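Local coordinates for putative exonuclease (Eubacterium rectale, PDB 3L0A), which is a putative hydrolase, probably an exonuclease-like member of the PDDEXK nuclease clan, and carries a zinc ion bound by four cysteines, at residues Ser60-Tyr65 and Lys92-Ile97. Residues are numbered along the deposited sequence; the frame is centred on the assembly and turned at random.
Sequences SYVDSY and KQAEEI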
ATOM      1  N   SER A  60      -4.665 -19.222  14.626  1.00 26.75           N
ATOM      2  CA  SER A  60      -5.183 -20.092  15.716  1.00 27.58           C
ATOM      3  C   SER A  60      -6.409 -20.967  15.262  1.00 27.31           C
ATOM      4  O   SER A  60      -6.663 -22.083  15.803  1.00 26.43           O
ATOM      5  CB  SER A  60      -5.581 -19.319  16.989  1.00 28.37           C
ATOM      6  OG  SER A  60      -4.471 -18.903  17.773  1.00 30.85           O
ATOM      7  N   TYR A  61      -7.149 -20.468  14.279  1.00 26.53           N
ATOM      8  CA  TYR A  61      -8.325 -21.170  13.779  1.00 25.99           C
ATOM      9  C   TYR A  61      -7.856 -22.467  13.163  1.00 25.88           C
ATOM     10  O   TYR A  61      -8.433 -23.531  13.407  1.00 25.62           O
ATOM     11  CB  TYR A  61      -9.045 -20.319  12.718  1.00 25.62           C
ATOM     12  CG  TYR A  61     -10.362 -20.879  12.188  1.00 23.59           C
ATOM     13  CD1 TYR A  61     -10.397 -21.744  11.104  1.00 23.59           C
ATOM     14  CD2 TYR A  61     -11.570 -20.507  12.742  1.00 22.16           C
ATOM     15  CE1 TYR A  61     -11.611 -22.204  10.582  1.00 20.14           C
ATOM     16  CE2 TYR A  61     -12.780 -20.955  12.232  1.00 18.84           C
ATOM     17  CZ  TYR A  61     -12.799 -21.815  11.157  1.00 21.40           C
ATOM     18  OH  TYR A  61     -14.009 -22.293  10.685  1.00 18.00           O
ATOM     19  N   VAL A  62      -6.786 -22.348  12.390  1.00 25.85           N
ATOM     20  CA  VAL A  62      -6.186 -23.467  11.723  1.00 25.47           C
ATOM     21  C   VAL A  62      -5.536 -24.416  12.713  1.00 26.01           C
ATOM     22  O   VAL A  62      -5.711 -25.644  12.572  1.00 24.86           O
ATOM     23  CB  VAL A  62      -5.176 -23.014  10.665  1.00 25.48           C
ATOM     24  CG1 VAL A  62      -4.488 -24.203  10.122  1.00 25.83           C
ATOM     25  CG2 VAL A  62      -5.879 -22.185   9.523  1.00 24.03           C
ATOM     26  N   ASP A  63      -4.820 -23.897  13.719  1.00 25.59           N
ATOM     27  CA  ASP A  63      -4.280 -24.791  14.793  1.00 26.19           C
ATOM     28  C   ASP A  63      -5.401 -25.598  15.405  1.00 26.09           C
ATOM     29  O   ASP A  63      -5.331 -26.824  15.598  1.00 26.75           O
ATOM     30  CB  ASP A  63      -3.677 -23.997  15.954  1.00 26.70           C
ATOM     31  CG  ASP A  63      -2.286 -23.546  15.699  1.00 28.46           C
ATOM     32  OD1 ASP A  63      -1.592 -24.166  14.874  1.00 29.81           O
ATOM     33  OD2 ASP A  63      -1.879 -22.559  16.343  1.00 33.55           O
ATOM     34  N   SER A  64      -6.455 -24.878  15.746  1.00 25.98           N
ATOM     35  CA  SER A  64      -7.576 -25.498  16.372  1.00 25.76           C
ATOM     36  C   SER A  64      -8.237 -26.576  15.503  1.00 24.66           C
ATOM     37  O   SER A  64      -8.703 -27.588  16.039  1.00 24.08           O
ATOM     38  CB  SER A  64      -8.599 -24.480  16.803  1.00 26.09           C
ATOM     39  OG  SER A  64      -9.419 -25.145  17.748  1.00 29.39           O
ATOM     40  N   TYR A  65      -8.289 -26.364  14.186  1.00 23.44           N
ATOM     41  CA  TYR A  65      -8.811 -27.412  13.279  1.00 22.47           C
ATOM     42  C   TYR A  65      -7.997 -28.697  13.461  1.00 22.99           C
ATOM     43  O   TYR A  65      -8.586 -29.762  13.691  1.00 23.33           O
ATOM     44  CB  TYR A  65      -8.832 -26.990  11.800  1.00 21.86           C
ATOM     45  CG  TYR A  65      -9.199 -28.132  10.897  1.00 19.64           C
ATOM     46  CD1 TYR A  65     -10.498 -28.532  10.761  1.00 18.75           C
ATOM     47  CD2 TYR A  65      -8.236 -28.845  10.245  1.00 16.76           C
ATOM     48  CE1 TYR A  65     -10.823 -29.604   9.981  1.00 19.79           C
ATOM     49  CE2 TYR A  65      -8.544 -29.890   9.473  1.00 18.50           C
ATOM     50  CZ  TYR A  65      -9.847 -30.275   9.348  1.00 19.63           C
ATOM     51  OH  TYR A  65     -10.158 -31.317   8.573  1.00 16.44           O
ATOM     52  N   LYS A  92     -13.404 -17.786   6.144  1.00 23.95           N
ATOM     53  CA  LYS A  92     -13.805 -18.589   5.000  1.00 24.33           C
ATOM     54  C   LYS A  92     -12.566 -18.907   4.146  1.00 24.04           C
ATOM     55  O   LYS A  92     -12.460 -20.013   3.604  1.00 25.57           O
ATOM     56  CB  LYS A  92     -14.911 -17.898   4.183  1.00 25.34           C
ATOM     57  CG  LYS A  92     -16.315 -17.818   4.859  1.00 27.38           C
ATOM     58  CD  LYS A  92     -17.235 -16.817   4.096  1.00 29.68           C
ATOM     59  CE  LYS A  92     -18.764 -16.920   4.383  1.00 30.59           C
ATOM     60  NZ  LYS A  92     -19.501 -17.804   3.372  1.00 34.76           N
ATOM     61  N   GLN A  93     -11.621 -17.976   4.019  1.00 23.31           N
ATOM     62  CA  GLN A  93     -10.341 -18.309   3.386  1.00 23.58           C
ATOM     63  C   GLN A  93      -9.490 -19.304   4.207  1.00 22.87           C
ATOM     64  O   GLN A  93      -8.897 -20.218   3.635  1.00 20.33           O
ATOM     65  CB  GLN A  93      -9.511 -17.062   3.147  1.00 24.89           C
ATOM     66  CG  GLN A  93      -8.148 -17.360   2.469  1.00 26.75           C
ATOM     67  CD  GLN A  93      -7.353 -16.076   2.285  1.00 30.45           C
ATOM     68  OE1 GLN A  93      -7.005 -15.374   3.247  1.00 32.69           O
ATOM     69  NE2 GLN A  93      -7.085 -15.752   1.046  1.00 31.74           N
ATOM     70  N   ALA A  94      -9.390 -19.108   5.533  1.00 21.64           N
ATOM     71  CA  ALA A  94      -8.746 -20.139   6.375  1.00 21.50           C
ATOM     72  C   ALA A  94      -9.217 -21.550   6.015  1.00 21.58           C
ATOM     73  O   ALA A  94      -8.405 -22.453   5.888  1.00 23.02           O
ATOM     74  CB  ALA A  94      -9.013 -19.887   7.836  1.00 21.03           C
ATOM     75  N   GLU A  95     -10.518 -21.776   5.862  1.00 21.14           N
ATOM     76  CA  GLU A  95     -10.960 -23.142   5.487  1.00 21.46           C
ATOM     77  C   GLU A  95     -10.472 -23.512   4.106  1.00 21.05           C
ATOM     78  O   GLU A  95     -10.189 -24.682   3.845  1.00 21.20           O
ATOM     79  CB  GLU A  95     -12.493 -23.334   5.635  1.00 21.06           C
ATOM     80  CG  GLU A  95     -12.954 -22.909   7.059  1.00 22.04           C
ATOM     81  CD  GLU A  95     -14.300 -23.526   7.516  1.00 23.06           C
ATOM     82  OE1 GLU A  95     -15.159 -23.850   6.683  1.00 19.32           O
ATOM     83  OE2 GLU A  95     -14.508 -23.656   8.737  1.00 24.31           O
ATOM     84  N   GLU A  96     -10.353 -22.529   3.219  1.00 20.46           N
ATOM     85  CA  GLU A  96      -9.811 -22.787   1.878  1.00 21.04           C
ATOM     86  C   GLU A  96      -8.379 -23.274   1.961  1.00 19.32           C
ATOM     87  O   GLU A  96      -7.970 -24.214   1.260  1.00 18.56           O
ATOM     88  CB  GLU A  96      -9.891 -21.553   0.962  1.00 21.42           C
ATOM     89  CG  GLU A  96     -11.207 -21.459   0.132  1.00 26.89           C
ATOM     90  CD  GLU A  96     -11.359 -20.139  -0.673  1.00 35.60           C
ATOM     91  OE1 GLU A  96     -10.506 -19.211  -0.543  1.00 36.16           O
ATOM     92  OE2 GLU A  96     -12.361 -20.041  -1.428  1.00 42.28           O
ATOM     93  N   ILE A  97      -7.622 -22.615   2.813  1.00 18.03           N
ATOM     94  CA  ILE A  97      -6.234 -22.986   3.023  1.00 17.34           C
ATOM     95  C   ILE A  97      -6.180 -24.393   3.616  1.00 16.46           C
ATOM     96  O   ILE A  97      -5.404 -25.213   3.158  1.00 17.38           O
ATOM     97  CB  ILE A  97      -5.503 -22.024   3.946  1.00 15.69           C
ATOM     98  CG1 ILE A  97      -5.440 -20.620   3.337  1.00 17.56           C
ATOM     99  CG2 ILE A  97      -4.143 -22.536   4.208  1.00 17.27           C
ATOM    100  CD1 ILE A  97      -5.074 -19.552   4.322  1.00 16.90           C
TER
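Helices 54-67 and 89-102 of the PDDEXK-like domain meet where Y61 and V62 of the first face A94 and E95 of the second, well away from the zinc site. The axes of the two short segments cross at -49°, 10.1 Å apart at closest approach. The small A94 sits where the backbones come nearest, with 6.8 Å between V62 CA and A94 CA. Its methyl group is shared by two neighbours: A94 CB lies 4.0 Å from CD1 of Y61, oblique to the ring, and 4.2 Å from CG2 of V62. Strand 140-147 contributes L144 beside V62, while L87, L70 and K74 also touch Y61.

The Y61 ring reaches the second helix because its CG stands anti to the backbone N (chi1 -175°). Beyond the A94 methyl, the phenol OH donates a hydrogen bond to OE2 of E95; the modelled 2.4 Å between Y61 OH and E95 OE2 is very short and doubtful as an exact length. This carboxylate oxygen arrives at the ring edge, in the ring plane, although the carboxylate itself is turned 45° from that plane. The E95 side chain, extended beyond CG, slants across the end of the phenol, its CG 3.8 Å from Y61 CE1. A phenylalanine in place of Y61 has no hydroxyl and would probably leave E95 OE2 without its phenolic donor.

The contact thus grades from a buried apolar seam to a polar contact at the exposed E95, consistent with the phenol bond holding OE2 toward helix 54-67 and probably helping to stabilise the carboxylate charge.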